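Local coordinates for alpha-n-acetylglucosaminidase family protein (Clostridium perfringens, PDB 4A42), which probably binds carbohydrate as a family 32 module attached to a glycoside hydrolase that removes terminal alpha-linked N-acetylglucosamine, at residues N40-A43 and N44-R47. Sequence-based numbering, arbitrary orientation. Where two conformers were deposited one is given.
Sequences NSEA and NNLR. With CA (calcium ion), chain C.
Glu42 and Asn45 meet three residues apart on a short 3-10 helix, and they illustrate how such a helix can hold a backbone carbonyl ready for a metal. The Asn45 N-H donates to Glu42 O (N to O 3.0 Å) with a bent N-H...O angle of 139°. One residue on, Leu46 N reaches Ala43 O at the same 3.0 Å but more directly, at 161°; both donors sit well above the plane of their acceptor carbonyl. The same i to i+3 spacing recurs before and after, from Ala43 N to Asn40 O and from Arg47 N to Asn44 O.

Beside this run of 3-10 hydrogen bonds, Asn45 directs CG back past its own N and opposite its carbonyl carbon (chi1 -71°), which brings the amide toward Glu42 CB, 3.9 Å from ND2. The two side chains cross obliquely, the amide only modestly tilted from the carboxylate plane. ND2 makes its hydrogen bond to Leu54 O. The extended Glu42 chain leads the other way, and OE1 accepts from Val56 N; both side chains thus tie the helix to the segment around Trp55.

The tightly packed side belongs to Ala43 and Leu46. Leu46 CB sits 3.3 Å from Ala43 O, and both side chains settle on Val36 of strand 33-36, with Leu46 also touching Trp55 and Ile144. By contrast, the solvent side holds Ser41 and Asn44, where a water donates to Ser41 O (2.8 Å) and only weakly accepts from Asn44 N.

Within the last turn, Asn45 O binds the calcium ion at 2.3 Å, joined by Asp48, Asn50, Thr53, Gly142 and Glu143. A loop rich in carbonyl ligands, closed by the strand 141-148, forms the structural calcium site characteristic of the F5/8 type C beta-sandwich of family 32 carbohydrate-binding modules.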
# COMPACT_ATOMS: atom_id res chain seq x y z
N ASN A 40 -8.94 -11.96 -1.53
CA ASN A 40 -9.82 -10.84 -1.69
C ASN A 40 -10.77 -10.67 -0.51
O ASN A 40 -11.21 -9.56 -0.24
CB ASN A 40 -10.61 -11.02 -3.00
CG ASN A 40 -11.48 -9.84 -3.31
OD1 ASN A 40 -10.99 -8.75 -3.61
ND2 ASN A 40 -12.78 -10.04 -3.26
N SER A 41 -11.06 -11.77 0.19
CA SER A 41 -11.97 -11.76 1.34
C SER A 41 -11.48 -10.85 2.45
O SER A 41 -12.26 -10.39 3.28
CB SER A 41 -12.16 -13.18 1.90
OG SER A 41 -10.94 -13.70 2.40
N GLU A 42 -10.17 -10.58 2.45
CA GLU A 42 -9.55 -9.79 3.51
C GLU A 42 -9.11 -8.43 3.00
O GLU A 42 -8.49 -7.65 3.72
CB GLU A 42 -8.33 -10.54 4.07
CG GLU A 42 -8.67 -11.82 4.81
CD GLU A 42 -7.45 -12.68 5.08
OE1 GLU A 42 -6.33 -12.16 5.06
OE2 GLU A 42 -7.62 -13.90 5.31
N ALA A 43 -9.42 -8.14 1.74
CA ALA A 43 -8.97 -6.92 1.10
C ALA A 43 -9.39 -5.63 1.81
O ALA A 43 -8.60 -4.68 1.91
CB ALA A 43 -9.39 -6.89 -0.37
N ASN A 44 -10.62 -5.57 2.31
CA ASN A 44 -11.06 -4.35 2.96
C ASN A 44 -10.39 -4.14 4.31
O ASN A 44 -10.43 -3.04 4.86
CB ASN A 44 -12.58 -4.30 3.05
CG ASN A 44 -13.21 -4.03 1.70
OD1 ASN A 44 -12.66 -3.29 0.88
ND2 ASN A 44 -14.36 -4.65 1.46
N ASN A 45 -9.76 -5.18 4.82
CA ASN A 45 -8.98 -5.06 6.05
C ASN A 45 -7.81 -4.09 5.84
O ASN A 45 -7.23 -3.60 6.79
CB ASN A 45 -8.45 -6.41 6.52
CG ASN A 45 -9.56 -7.31 7.07
OD1 ASN A 45 -10.67 -6.85 7.33
ND2 ASN A 45 -9.24 -8.58 7.27
N LEU A 46 -7.48 -3.81 4.60
CA LEU A 46 -6.38 -2.89 4.32
C LEU A 46 -6.72 -1.44 4.61
O LEU A 46 -5.82 -0.61 4.77
CB LEU A 46 -5.93 -3.01 2.87
CG LEU A 46 -5.22 -4.29 2.48
CD1 LEU A 46 -5.14 -4.35 0.96
CD2 LEU A 46 -3.82 -4.32 3.11
N ARG A 47 -8.00 -1.14 4.67
CA ARG A 47 -8.39 0.22 4.82
C ARG A 47 -9.67 0.40 5.66
O ARG A 47 -10.50 1.19 5.35
CB ARG A 47 -8.52 0.88 3.45
CG ARG A 47 -9.23 0.04 2.46
CD ARG A 47 -10.64 0.50 2.38
NE ARG A 47 -11.37 0.03 1.22
CZ ARG A 47 -11.78 0.82 0.24
NH1 ARG A 47 -11.52 2.10 0.24
NH2 ARG A 47 -12.44 0.29 -0.74
CA CA C . -7.01 -3.13 9.05
O HOH W 1 -12.07 -7.68 4.05